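Local coordinates for glycoside hydrolase family 43 (Halothermothrix orenii, PDB 4QQS), which hydrolyses O-glycosidic bonds as a thermostable five-bladed beta-propeller glycosidase with alpha-L-arabinofuranosidase activity, probably in the breakdown of xylan, at residues 24-29 and 43-48; 267-272 and 310-315; 51-56 and 105-110; 18-23 and 258-263. All coordinates share one frame; numbering follows the deposited sequence.

Leaving the N terminus, the chain runs through 18-23, the first partner of contact 4, and passes directly into 24-29, which pairs with 43-48 in contact 1 and closes a short hairpin loop. In contact 3, 51-56, an outer strand of the same sheet, meets 105-110, the loop between the last two strands of the next sheet, closing a loop of 48 residues. Both nest inside the long loop that contact 4 closes when 258-263 returns beside 18-23. Contact 2 follows in series, with 310-315 at the C terminus folding back on 267-272. Contacts 1, 2 and 4 touch one another, and contact 1 also touches contact 3, so neighbouring propeller blades and the chain end are tied together.

Contact 1 (24-29 and 43-48); sequences ESRYYL and ESPNLV
Tyr27 and Ser44 form an antiparallel hydrogen-bonded pair in the beta hairpin of strands 26-32 and 38-44, inside a four-stranded propeller blade. Their backbone bonds run both ways, Tyr27 N to Ser44 O at 2.9 Å and Ser44 N to Tyr27 O at 3.0 Å; Tyr28 and Glu43 follow as a non-hydrogen-bonded pair. Charge pairing lies on the Tyr28 side of the sheet. The Arg26 chain, bent at chi2 and chi3, brings NH2 within 2.9 Å of Glu43 OE2 in a salt bridge, guanidinium and carboxylate planes 84° apart, while Pro45 CB sits over one guanidinium face. The other carboxylate oxygen, OE1, is paired with Lys53. Apolar contact occupies the opposite side. Leu47 CG stands 3.8 Å from the centroid of the Tyr27 ring in a CH-pi contact almost on the ring normal, and the Ser44 and Pro45 carbonyl oxygens lie at the ring edge. Tyr27 OH reaches on to Val261 O. Ser44 OG accepts from Asn46 N in an ST turn just after the strand and is also hydrogen-bonded to Asp49 O. Two waters complete the join: one donates to Ser25 O and Pro45 O, the other links Tyr28 OH to Glu43 OE1, donating to OE1 at 2.8 Å.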
loop_
_atom_site.group_PDB
_atom_site.type_symbol
_atom_site.label_atom_id
_atom_site.label_comp_id
_atom_site.label_asym_id
_atom_site.label_seq_id
_atom_site.Cartn_x
_atom_site.Cartn_y
_atom_site.Cartn_z
ATOM N N GLU A 24 -14.287 -5.380 -12.940
ATOM C CA GLU A 24 -15.566 -5.918 -13.415
ATOM C C GLU A 24 -16.616 -5.958 -12.302
ATOM O O GLU A 24 -17.248 -6.972 -12.042
ATOM C CB GLU A 24 -15.360 -7.280 -14.099
ATOM C CG GLU A 24 -14.496 -7.133 -15.358
ATOM C CD GLU A 24 -14.375 -8.385 -16.206
ATOM O OE1 GLU A 24 -14.612 -9.497 -15.686
ATOM O OE2 GLU A 24 -14.020 -8.245 -17.399
ATOM N N SER A 25 -16.756 -4.824 -11.630
ATOM C CA SER A 25 -17.821 -4.584 -10.641
ATOM C C SER A 25 -17.647 -5.365 -9.334
ATOM O O SER A 25 -18.576 -5.459 -8.524
ATOM C CB SER A 25 -19.208 -4.844 -11.242
ATOM O OG SER A 25 -19.436 -4.010 -12.363
ATOM N N ARG A 26 -16.453 -5.899 -9.123
ATOM C CA ARG A 26 -16.126 -6.571 -7.882
ATOM C C ARG A 26 -14.849 -5.946 -7.331
ATOM O O ARG A 26 -14.024 -5.419 -8.080
ATOM C CB ARG A 26 -15.914 -8.067 -8.117
ATOM C CG ARG A 26 -17.042 -8.776 -8.836
ATOM C CD ARG A 26 -18.320 -8.751 -8.056
ATOM N NE ARG A 26 -18.180 -9.316 -6.720
ATOM C CZ ARG A 26 -19.203 -9.645 -5.936
ATOM N NH1 ARG A 26 -20.459 -9.485 -6.354
ATOM N NH2 ARG A 26 -18.964 -10.142 -4.727
ATOM N N TYR A 27 -14.710 -6.018 -6.016
ATOM C CA TYR A 27 -13.537 -5.538 -5.313
ATOM C C TYR A 27 -12.781 -6.695 -4.711
ATOM O O TYR A 27 -13.370 -7.594 -4.123
ATOM C CB TYR A 27 -13.944 -4.573 -4.207
ATOM C CG TYR A 27 -14.644 -3.338 -4.709
ATOM C CD1 TYR A 27 -16.017 -3.314 -4.878
ATOM C CD2 TYR A 27 -13.924 -2.200 -5.033
ATOM C CE1 TYR A 27 -16.666 -2.183 -5.338
ATOM C CE2 TYR A 27 -14.552 -1.053 -5.484
ATOM C CZ TYR A 27 -15.930 -1.054 -5.644
ATOM O OH TYR A 27 -16.609 0.065 -6.083
ATOM N N TYR A 28 -11.462 -6.620 -4.838
ATOM C CA TYR A 28 -10.553 -7.644 -4.335
ATOM C C TYR A 28 -9.554 -6.980 -3.414
ATOM O O TYR A 28 -8.845 -6.062 -3.824
ATOM C CB TYR A 28 -9.837 -8.350 -5.491
ATOM C CG TYR A 28 -10.833 -8.969 -6.430
ATOM C CD1 TYR A 28 -11.351 -10.229 -6.179
ATOM C CD2 TYR A 28 -11.306 -8.278 -7.539
ATOM C CE1 TYR A 28 -12.285 -10.797 -7.015
ATOM C CE2 TYR A 28 -12.253 -8.831 -8.380
ATOM C CZ TYR A 28 -12.741 -10.096 -8.119
ATOM O OH TYR A 28 -13.683 -10.654 -8.970
ATOM N N LEU A 29 -9.553 -7.420 -2.161
ATOM C CA LEU A 29 -8.654 -6.930 -1.143
ATOM C C LEU A 29 -7.567 -7.957 -0.909
ATOM O O LEU A 29 -7.858 -9.117 -0.647
ATOM C CB LEU A 29 -9.441 -6.714 0.152
ATOM C CG LEU A 29 -8.648 -6.617 1.463
ATOM C CD1 LEU A 29 -7.969 -5.305 1.485
ATOM C CD2 LEU A 29 -9.527 -6.772 2.677
ATOM N N GLU A 43 -13.210 -10.698 -1.130
ATOM C CA GLU A 43 -14.006 -10.123 -2.199
ATOM C C GLU A 43 -15.214 -9.377 -1.635
ATOM O O GLU A 43 -15.793 -9.785 -0.617
ATOM C CB GLU A 43 -14.469 -11.224 -3.151
ATOM C CG GLU A 43 -15.139 -10.700 -4.404
ATOM C CD GLU A 43 -15.667 -11.798 -5.301
ATOM O OE1 GLU A 43 -14.958 -12.800 -5.496
ATOM O OE2 GLU A 43 -16.795 -11.653 -5.815
ATOM N N SER A 44 -15.615 -8.299 -2.314
ATOM C CA SER A 44 -16.797 -7.523 -1.944
ATOM C C SER A 44 -17.458 -6.943 -3.184
ATOM O O SER A 44 -16.780 -6.585 -4.137
ATOM C CB SER A 44 -16.374 -6.361 -1.044
ATOM O OG SER A 44 -17.458 -5.502 -0.745
ATOM N N PRO A 45 -18.786 -6.771 -3.150
ATOM C CA PRO A 45 -19.459 -6.055 -4.238
ATOM C C PRO A 45 -19.577 -4.559 -3.953
ATOM O O PRO A 45 -19.967 -3.793 -4.843
ATOM C CB PRO A 45 -20.853 -6.688 -4.245
ATOM C CG PRO A 45 -21.103 -6.993 -2.815
ATOM C CD PRO A 45 -19.753 -7.429 -2.257
ATOM N N ASN A 46 -19.293 -4.136 -2.726
ATOM C CA ASN A 46 -19.694 -2.795 -2.294
ATOM C C ASN A 46 -18.723 -2.063 -1.358
ATOM O O ASN A 46 -19.034 -0.963 -0.919
ATOM C CB ASN A 46 -21.084 -2.855 -1.643
ATOM C CG ASN A 46 -21.123 -3.757 -0.424
ATOM O OD1 ASN A 46 -20.083 -4.184 0.076
ATOM N ND2 ASN A 46 -22.322 -4.069 0.051
ATOM N N LEU A 47 -17.572 -2.675 -1.089
ATOM C CA LEU A 47 -16.521 -2.167 -0.185
ATOM C C LEU A 47 -16.842 -2.318 1.299
ATOM O O LEU A 47 -15.998 -2.023 2.149
ATOM C CB LEU A 47 -16.120 -0.719 -0.498
ATOM C CG LEU A 47 -15.393 -0.494 -1.817
ATOM C CD1 LEU A 47 -15.358 0.988 -2.156
ATOM C CD2 LEU A 47 -13.986 -1.061 -1.764
ATOM N N VAL A 48 -18.043 -2.813 1.604
ATOM C CA VAL A 48 -18.529 -2.884 2.982
ATOM C C VAL A 48 -18.590 -4.324 3.493
ATOM O O VAL A 48 -18.098 -4.634 4.581
ATOM C CB VAL A 48 -19.910 -2.227 3.096
ATOM C CG1 VAL A 48 -20.424 -2.299 4.526
ATOM C CG2 VAL A 48 -19.834 -0.778 2.636
HETATM O O HOH W 1 -19.948 -3.292 -7.485
HETATM O O HOH W 2 -14.693 -13.087 -8.268
#

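Contact 2 (267-272 and 310-315); sequences ELFVVY and PGPRSN
Glu267 and Phe269 on one side meet Arg313 and Pro312 on the other, a polar contact next to an apolar one. Arg313 N donates to Glu267 OE2 at 2.9 Å with an N-H...O angle of 157°, reaching the oxygen on its anti side and 27° out of the carboxylate plane. Glu267 CG lies between its own backbone N and carbonyl carbon (chi1 62°), and the chain beyond is extended, which carries the carboxylate out to the C-terminal segment. There the aliphatic part of Arg313 crosses it at about a right angle, CG coming within 3.3 Å of Glu267 OE2. Beside this, Pro312 lies over a face of the Phe269 ring: its CG is 4.1 Å from the ring centroid in a CH-pi contact, and its CB is 3.6 Å from Phe269 CE1.

In the next shell Arg291 holds the other carboxylate oxygen of Glu267 through a salt bridge and also bonds Pro310 O, so one arginine anchors both partners. The guanidinium of Arg313 turns elsewhere, with NE bonded to Ser266 OG and NH2 salt-bridged to Asp264. Ile289 touches both Phe269 and Pro312, and Val48 and Pro263 further enclose the proline. The result is a C-terminal tail without regular secondary structure, pinned to the start of strand 268-275 in the last four-stranded blade of a five-bladed beta-propeller.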
loop_
_atom_site.group_PDB
_atom_site.type_symbol
_atom_site.label_atom_id
_atom_site.label_comp_id
_atom_site.label_asym_id
_atom_site.label_seq_id
_atom_site.Cartn_x
_atom_site.Cartn_y
_atom_site.Cartn_z
ATOM N N GLU A 267 -17.116 8.421 -6.652
ATOM C CA GLU A 267 -16.367 8.966 -5.523
ATOM C C GLU A 267 -15.244 8.010 -5.127
ATOM O O GLU A 267 -15.365 6.799 -5.268
ATOM C CB GLU A 267 -17.289 9.262 -4.328
ATOM C CG GLU A 267 -17.978 8.031 -3.779
ATOM C CD GLU A 267 -18.892 8.290 -2.598
ATOM O OE1 GLU A 267 -19.001 9.445 -2.133
ATOM O OE2 GLU A 267 -19.516 7.313 -2.139
ATOM N N LEU A 268 -14.159 8.580 -4.620
ATOM C CA LEU A 268 -12.996 7.823 -4.188
ATOM C C LEU A 268 -13.091 7.452 -2.711
ATOM O O LEU A 268 -13.618 8.202 -1.878
ATOM C CB LEU A 268 -11.717 8.630 -4.413
ATOM C CG LEU A 268 -11.364 8.989 -5.859
ATOM C CD1 LEU A 268 -10.091 9.822 -5.879
ATOM C CD2 LEU A 268 -11.210 7.736 -6.738
ATOM N N PHE A 269 -12.540 6.278 -2.408
ATOM C CA PHE A 269 -12.331 5.824 -1.042
ATOM C C PHE A 269 -10.865 5.497 -0.817
ATOM O O PHE A 269 -10.226 4.833 -1.638
ATOM C CB PHE A 269 -13.172 4.581 -0.732
ATOM C CG PHE A 269 -14.593 4.912 -0.375
ATOM C CD1 PHE A 269 -15.528 5.183 -1.364
ATOM C CD2 PHE A 269 -14.975 5.018 0.947
ATOM C CE1 PHE A 269 -16.820 5.543 -1.033
ATOM C CE2 PHE A 269 -16.266 5.389 1.275
ATOM C CZ PHE A 269 -17.180 5.646 0.284
ATOM N N VAL A 270 -10.362 5.944 0.328
ATOM C CA VAL A 270 -9.111 5.453 0.862
ATOM C C VAL A 270 -9.412 4.195 1.678
ATOM O O VAL A 270 -10.397 4.140 2.419
ATOM C CB VAL A 270 -8.393 6.538 1.724
ATOM C CG1 VAL A 270 -9.249 7.045 2.889
ATOM C CG2 VAL A 270 -7.067 6.039 2.221
ATOM N N VAL A 271 -8.578 3.176 1.492
ATOM C CA VAL A 271 -8.673 1.915 2.207
ATOM C C VAL A 271 -7.400 1.825 3.037
ATOM O O VAL A 271 -6.308 1.893 2.492
ATOM C CB VAL A 271 -8.773 0.721 1.253
ATOM C CG1 VAL A 271 -8.943 -0.555 2.061
ATOM C CG2 VAL A 271 -9.930 0.902 0.252
ATOM N N TYR A 272 -7.531 1.713 4.354
ATOM C CA TYR A 272 -6.395 1.847 5.252
ATOM C C TYR A 272 -6.563 0.943 6.458
ATOM O O TYR A 272 -7.680 0.540 6.790
ATOM C CB TYR A 272 -6.222 3.315 5.693
ATOM C CG TYR A 272 -7.399 3.877 6.457
ATOM C CD1 TYR A 272 -8.534 4.341 5.802
ATOM C CD2 TYR A 272 -7.374 3.925 7.838
ATOM C CE1 TYR A 272 -9.623 4.849 6.513
ATOM C CE2 TYR A 272 -8.454 4.441 8.560
ATOM C CZ TYR A 272 -9.577 4.890 7.896
ATOM O OH TYR A 272 -10.623 5.376 8.651
ATOM N N PRO A 310 -22.746 7.094 5.119
ATOM C CA PRO A 310 -23.438 6.673 3.899
ATOM C C PRO A 310 -22.610 5.657 3.121
ATOM O O PRO A 310 -21.394 5.806 2.975
ATOM C CB PRO A 310 -23.590 7.976 3.108
ATOM C CG PRO A 310 -23.579 9.042 4.145
ATOM C CD PRO A 310 -22.607 8.557 5.183
ATOM N N GLY A 311 -23.269 4.611 2.645
ATOM C CA GLY A 311 -22.587 3.570 1.904
ATOM C C GLY A 311 -21.883 4.112 0.670
ATOM O O GLY A 311 -22.312 5.115 0.113
ATOM N N PRO A 312 -20.791 3.463 0.239
ATOM C CA PRO A 312 -20.153 3.880 -1.011
ATOM C C PRO A 312 -21.180 3.971 -2.138
ATOM O O PRO A 312 -21.985 3.058 -2.304
ATOM C CB PRO A 312 -19.123 2.767 -1.251
ATOM C CG PRO A 312 -18.765 2.310 0.126
ATOM C CD PRO A 312 -20.068 2.350 0.882
ATOM N N ARG A 313 -21.177 5.078 -2.874
ATOM C CA ARG A 313 -22.254 5.358 -3.817
ATOM C C ARG A 313 -22.375 4.275 -4.875
ATOM O O ARG A 313 -21.395 3.836 -5.472
ATOM C CB ARG A 313 -22.078 6.736 -4.464
ATOM C CG ARG A 313 -22.449 7.904 -3.528
ATOM C CD ARG A 313 -22.046 9.270 -4.092
ATOM N NE ARG A 313 -22.425 9.301 -5.487
ATOM C CZ ARG A 313 -23.622 9.588 -5.962
ATOM N NH1 ARG A 313 -24.566 10.085 -5.176
ATOM N NH2 ARG A 313 -23.832 9.428 -7.253
ATOM N N SER A 314 -23.628 3.900 -5.110
ATOM C CA SER A 314 -23.982 2.828 -6.023
ATOM C C SER A 314 -25.263 3.191 -6.745
ATOM O O SER A 314 -26.083 3.967 -6.245
ATOM C CB SER A 314 -24.200 1.526 -5.250
ATOM O OG SER A 314 -25.366 1.577 -4.449
ATOM N N ASN A 315 -25.439 2.619 -7.927
ATOM C CA ASN A 315 -26.679 2.800 -8.668
ATOM C C ASN A 315 -27.759 1.863 -8.148
ATOM O O ASN A 315 -27.474 0.971 -7.345
ATOM C CB ASN A 315 -26.434 2.574 -10.157
ATOM C CG ASN A 315 -25.662 3.709 -10.788
ATOM O OD1 ASN A 315 -25.977 4.881 -10.570
ATOM N ND2 ASN A 315 -24.634 3.373 -11.560
ATOM O OXT ASN A 315 -28.933 1.983 -8.499
#

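Contact 3 (51-56 and 105-110); sequences ELKGLA and SPLGPF
The Phe110 ring receives Ala56 O at its edge, in the ring plane, with CD1 3.3 Å from that oxygen. Pro106 O, from the same turn as Leu107, also lies at the edge and in plane, while Ala56 CB approaches the ring at CD1. Phe110 CG lies beside its own backbone N (chi1 -78°), which brings the ring edge and the amide to the same carbonyl: Phe110 N donates to Ala56 O at 2.9 Å, nearly straight at 168°. Pro109 CA adds a longer CH...O contact to this oxygen. Phe83 and Met85 of strand 82-90 pack against the same aromatic side chain.

The contact joins two neighbouring blades of the propeller. Strand 51-58 is an edge strand of the first sheet and turns a corner at Ala56; segment 105-110 links strand 96-103 to the short outer strand 111-112 of the next sheet. Ser105 to Gly108 form a type I turn, where Ser105 OG also accepts from Leu107 N as an ST turn, and a cis peptide bond precedes Pro109.

Away from the ring, Leu107 reaches across the Lys53 chain, its CD1 3.8 Å from Lys53 CD. Lys53 bends at chi2, and its NZ is salt-bridged to Glu43 OE1. Two waters sit between the backbones near Leu107 O, one 2.8 Å from Lys53 O and the other 3.0 Å from Leu55 O.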
loop_
_atom_site.group_PDB
_atom_site.type_symbol
_atom_site.label_atom_id
_atom_site.label_comp_id
_atom_site.label_asym_id
_atom_site.label_seq_id
_atom_site.Cartn_x
_atom_site.Cartn_y
_atom_site.Cartn_z
ATOM N N GLU A 51 -15.868 -11.097 2.018
ATOM C CA GLU A 51 -15.805 -12.544 2.190
ATOM C C GLU A 51 -14.390 -13.036 1.872
ATOM O O GLU A 51 -13.819 -12.715 0.830
ATOM C CB GLU A 51 -16.881 -13.254 1.369
ATOM C CG GLU A 51 -16.777 -13.066 -0.105
ATOM C CD GLU A 51 -17.878 -13.773 -0.876
ATOM O OE1 GLU A 51 -18.464 -14.758 -0.369
ATOM O OE2 GLU A 51 -18.150 -13.337 -2.008
ATOM N N LEU A 52 -13.827 -13.809 2.787
ATOM C CA LEU A 52 -12.505 -14.382 2.604
ATOM C C LEU A 52 -12.545 -15.455 1.522
ATOM O O LEU A 52 -13.403 -16.329 1.554
ATOM C CB LEU A 52 -12.055 -14.973 3.934
ATOM C CG LEU A 52 -10.737 -15.738 3.931
ATOM C CD1 LEU A 52 -9.566 -14.866 3.467
ATOM C CD2 LEU A 52 -10.457 -16.319 5.315
ATOM N N LYS A 53 -11.603 -15.393 0.578
ATOM C CA LYS A 53 -11.550 -16.308 -0.560
ATOM C C LYS A 53 -10.221 -17.050 -0.705
ATOM O O LYS A 53 -9.895 -17.522 -1.792
ATOM C CB LYS A 53 -11.870 -15.572 -1.865
ATOM C CG LYS A 53 -13.243 -14.902 -1.878
ATOM C CD LYS A 53 -14.089 -15.362 -3.066
ATOM C CE LYS A 53 -15.536 -14.909 -2.970
ATOM N NZ LYS A 53 -16.222 -14.896 -4.303
ATOM N N GLY A 54 -9.476 -17.175 0.388
ATOM C CA GLY A 54 -8.292 -18.017 0.414
ATOM C C GLY A 54 -7.011 -17.312 0.020
ATOM O O GLY A 54 -6.950 -16.085 -0.052
ATOM N N LEU A 55 -5.965 -18.097 -0.224
ATOM C CA LEU A 55 -4.670 -17.536 -0.604
ATOM C C LEU A 55 -4.615 -17.275 -2.102
ATOM O O LEU A 55 -4.577 -18.204 -2.910
ATOM C CB LEU A 55 -3.511 -18.455 -0.199
ATOM C CG LEU A 55 -3.264 -18.658 1.296
ATOM C CD1 LEU A 55 -2.122 -19.644 1.516
ATOM C CD2 LEU A 55 -2.973 -17.355 2.008
ATOM N N ALA A 56 -4.568 -16.002 -2.468
ATOM C CA ALA A 56 -4.359 -15.615 -3.859
ATOM C C ALA A 56 -2.952 -15.957 -4.332
ATOM O O ALA A 56 -2.758 -16.375 -5.469
ATOM C CB ALA A 56 -4.604 -14.126 -4.020
ATOM N N SER A 105 -6.782 -14.678 -13.138
ATOM C CA SER A 105 -7.945 -14.388 -12.296
ATOM C C SER A 105 -7.540 -13.593 -11.060
ATOM O O SER A 105 -6.466 -13.829 -10.512
ATOM C CB SER A 105 -8.571 -15.701 -11.829
ATOM O OG SER A 105 -9.405 -15.490 -10.695
ATOM N N PRO A 106 -8.405 -12.673 -10.599
ATOM C CA PRO A 106 -8.042 -11.911 -9.396
ATOM C C PRO A 106 -7.937 -12.767 -8.139
ATOM O O PRO A 106 -7.280 -12.367 -7.189
ATOM C CB PRO A 106 -9.182 -10.895 -9.266
ATOM C CG PRO A 106 -10.320 -11.516 -9.991
ATOM C CD PRO A 106 -9.704 -12.246 -11.142
ATOM N N LEU A 107 -8.575 -13.932 -8.115
ATOM C CA LEU A 107 -8.506 -14.806 -6.942
ATOM C C LEU A 107 -7.340 -15.783 -6.985
ATOM O O LEU A 107 -7.155 -16.570 -6.053
ATOM C CB LEU A 107 -9.820 -15.570 -6.771
ATOM C CG LEU A 107 -11.046 -14.684 -6.546
ATOM C CD1 LEU A 107 -12.286 -15.549 -6.458
ATOM C CD2 LEU A 107 -10.907 -13.810 -5.291
ATOM N N GLY A 108 -6.551 -15.735 -8.054
ATOM C CA GLY A 108 -5.389 -16.590 -8.166
ATOM C C GLY A 108 -5.704 -17.937 -8.794
ATOM O O GLY A 108 -6.789 -18.135 -9.342
ATOM N N PRO A 109 -4.757 -18.878 -8.725
ATOM C CA PRO A 109 -3.461 -18.731 -8.063
ATOM C C PRO A 109 -2.507 -17.840 -8.844
ATOM O O PRO A 109 -2.395 -17.948 -10.063
ATOM C CB PRO A 109 -2.932 -20.164 -8.012
ATOM C CG PRO A 109 -3.557 -20.835 -9.182
ATOM C CD PRO A 109 -4.915 -20.219 -9.316
ATOM N N PHE A 110 -1.815 -16.962 -8.129
ATOM C CA PHE A 110 -0.747 -16.182 -8.720
ATOM C C PHE A 110 0.530 -17.019 -8.764
ATOM O O PHE A 110 0.854 -17.742 -7.811
ATOM C CB PHE A 110 -0.522 -14.886 -7.930
ATOM C CG PHE A 110 -1.546 -13.823 -8.223
ATOM C CD1 PHE A 110 -2.821 -13.884 -7.684
ATOM C CD2 PHE A 110 -1.246 -12.763 -9.059
ATOM C CE1 PHE A 110 -3.765 -12.911 -7.977
ATOM C CE2 PHE A 110 -2.179 -11.791 -9.340
ATOM C CZ PHE A 110 -3.436 -11.869 -8.804
HETATM O O HOH W 3 -7.797 -17.772 -3.591
HETATM O O HOH W 4 -5.621 -18.929 -5.585
#

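Contact 4 (18-23 and 258-263); sequences PYVLKH and SVTVSP
Strands 18-23 and 258-261 run side by side in roughly the same direction, their axes 26° apart and 6.2 Å at closest approach, the CA atoms of Tyr19 and Ser258 being the nearest pair, 5.2 Å apart. Side chains and waters make the polar links between them. Ser258 OG, set between its backbone N and carbonyl carbon by chi1 57°, bridges two consecutive peptide groups: it donates to Pro18 O at 2.9 Å and accepts from Val20 N at 3.1 Å. One water donates to both Val20 O and Val259 O. A second accepts from Lys22 N and lies 2.8 Å from Thr260 OG1.

These are the innermost strands of the first and last four-stranded blades of the five-bladed propeller, so the contact brings together parts of the chain more than 230 residues apart and closes the ring of blades. Pro18 directly follows Asp17, the predicted proton acceptor, and the nearest side-chain atom of Tyr19 is about 5 Å from the bound sodium ion.

Farther along, Val20 CG1 packs on Thr260 CG2, next to Val271 and Leu47. Lys22 is fully extended, and its CD passes Val261 CG1 at 3.7 Å on the way to the chain after the strand. There NZ donates to Ser262 O at 3.0 Å and to Pro263 O, the latter from above the carbonyl plane.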
loop_
_atom_site.group_PDB
_atom_site.type_symbol
_atom_site.label_atom_id
_atom_site.label_comp_id
_atom_site.label_asym_id
_atom_site.label_seq_id
_atom_site.Cartn_x
_atom_site.Cartn_y
_atom_site.Cartn_z
ATOM N N PRO A 18 -3.731 -2.982 3.522
ATOM C CA PRO A 18 -4.831 -3.417 2.653
ATOM C C PRO A 18 -4.810 -2.776 1.273
ATOM O O PRO A 18 -4.893 -1.558 1.161
ATOM C CB PRO A 18 -6.066 -2.963 3.428
ATOM C CG PRO A 18 -5.613 -1.755 4.167
ATOM C CD PRO A 18 -4.214 -2.100 4.599
ATOM N N TYR A 19 -4.756 -3.604 0.243
ATOM C CA TYR A 19 -4.744 -3.125 -1.129
ATOM C C TYR A 19 -6.015 -3.599 -1.811
ATOM O O TYR A 19 -6.245 -4.795 -1.878
ATOM C CB TYR A 19 -3.516 -3.661 -1.871
ATOM C CG TYR A 19 -3.478 -3.154 -3.288
ATOM C CD1 TYR A 19 -4.222 -3.778 -4.269
ATOM C CD2 TYR A 19 -2.751 -2.039 -3.635
ATOM C CE1 TYR A 19 -4.238 -3.331 -5.556
ATOM C CE2 TYR A 19 -2.743 -1.582 -4.958
ATOM C CZ TYR A 19 -3.501 -2.245 -5.903
ATOM O OH TYR A 19 -3.539 -1.843 -7.216
ATOM N N VAL A 20 -6.813 -2.676 -2.350
ATOM C CA VAL A 20 -8.033 -3.033 -3.056
ATOM C C VAL A 20 -7.919 -2.711 -4.524
ATOM O O VAL A 20 -7.568 -1.591 -4.893
ATOM C CB VAL A 20 -9.271 -2.350 -2.464
ATOM C CG1 VAL A 20 -10.504 -2.604 -3.327
ATOM C CG2 VAL A 20 -9.488 -2.829 -1.043
ATOM N N LEU A 21 -8.260 -3.699 -5.345
ATOM C CA LEU A 21 -8.443 -3.516 -6.776
ATOM C C LEU A 21 -9.901 -3.741 -7.136
ATOM O O LEU A 21 -10.511 -4.727 -6.755
ATOM C CB LEU A 21 -7.580 -4.493 -7.567
ATOM C CG LEU A 21 -7.662 -4.303 -9.086
ATOM C CD1 LEU A 21 -7.181 -2.906 -9.526
ATOM C CD2 LEU A 21 -6.873 -5.382 -9.786
ATOM N N LYS A 22 -10.464 -2.792 -7.869
ATOM C CA LYS A 22 -11.785 -2.956 -8.475
ATOM C C LYS A 22 -11.630 -3.517 -9.879
ATOM O O LYS A 22 -10.857 -2.985 -10.667
ATOM C CB LYS A 22 -12.519 -1.618 -8.529
ATOM C CG LYS A 22 -13.970 -1.763 -8.960
ATOM C CD LYS A 22 -14.688 -0.444 -9.043
ATOM C CE LYS A 22 -16.130 -0.658 -9.431
ATOM N NZ LYS A 22 -16.874 0.626 -9.577
ATOM N N HIS A 23 -12.349 -4.601 -10.172
ATOM C CA HIS A 23 -12.329 -5.199 -11.501
ATOM C C HIS A 23 -13.702 -5.785 -11.812
ATOM O O HIS A 23 -14.215 -6.595 -11.049
ATOM C CB HIS A 23 -11.276 -6.307 -11.609
ATOM C CG HIS A 23 -11.016 -6.726 -13.021
ATOM N ND1 HIS A 23 -11.473 -7.911 -13.559
ATOM C CD2 HIS A 23 -10.365 -6.086 -14.021
ATOM C CE1 HIS A 23 -11.092 -7.990 -14.823
ATOM N NE2 HIS A 23 -10.424 -6.893 -15.128
ATOM N N SER A 258 -4.490 2.056 0.255
ATOM C CA SER A 258 -4.744 2.088 -1.175
ATOM C C SER A 258 -5.934 3.013 -1.438
ATOM O O SER A 258 -6.476 3.618 -0.504
ATOM C CB SER A 258 -4.967 0.674 -1.709
ATOM O OG SER A 258 -6.027 0.013 -1.037
ATOM N N VAL A 259 -6.269 3.191 -2.714
ATOM C CA VAL A 259 -7.375 4.046 -3.130
ATOM C C VAL A 259 -8.179 3.296 -4.194
ATOM O O VAL A 259 -7.596 2.673 -5.076
ATOM C CB VAL A 259 -6.870 5.371 -3.733
ATOM C CG1 VAL A 259 -8.042 6.250 -4.153
ATOM C CG2 VAL A 259 -5.986 6.112 -2.746
ATOM N N THR A 260 -9.501 3.366 -4.101
ATOM C CA THR A 260 -10.368 2.793 -5.116
ATOM C C THR A 260 -11.579 3.717 -5.281
ATOM O O THR A 260 -11.629 4.806 -4.697
ATOM C CB THR A 260 -10.737 1.341 -4.743
ATOM O OG1 THR A 260 -11.414 0.708 -5.828
ATOM C CG2 THR A 260 -11.593 1.292 -3.501
ATOM N N VAL A 261 -12.520 3.307 -6.115
ATOM C CA VAL A 261 -13.694 4.100 -6.423
ATOM C C VAL A 261 -14.940 3.336 -5.999
ATOM O O VAL A 261 -14.927 2.109 -5.921
ATOM C CB VAL A 261 -13.723 4.446 -7.930
ATOM C CG1 VAL A 261 -14.011 3.218 -8.775
ATOM C CG2 VAL A 261 -14.690 5.545 -8.219
ATOM N N SER A 262 -16.012 4.072 -5.723
ATOM C CA SER A 262 -17.278 3.487 -5.295
ATOM C C SER A 262 -17.914 2.667 -6.421
ATOM O O SER A 262 -17.502 2.753 -7.570
ATOM C CB SER A 262 -18.243 4.599 -4.870
ATOM O OG SER A 262 -18.525 5.455 -5.965
ATOM N N PRO A 263 -18.934 1.870 -6.092
ATOM C CA PRO A 263 -19.520 1.026 -7.129
ATOM C C PRO A 263 -20.001 1.786 -8.359
ATOM O O PRO A 263 -19.855 1.264 -9.454
ATOM C CB PRO A 263 -20.669 0.335 -6.394
ATOM C CG PRO A 263 -20.146 0.179 -5.001
ATOM C CD PRO A 263 -19.351 1.441 -4.746
HETATM O O HOH W 5 -7.171 0.468 -6.560
HETATM O O HOH W 6 -9.526 0.049 -7.783
#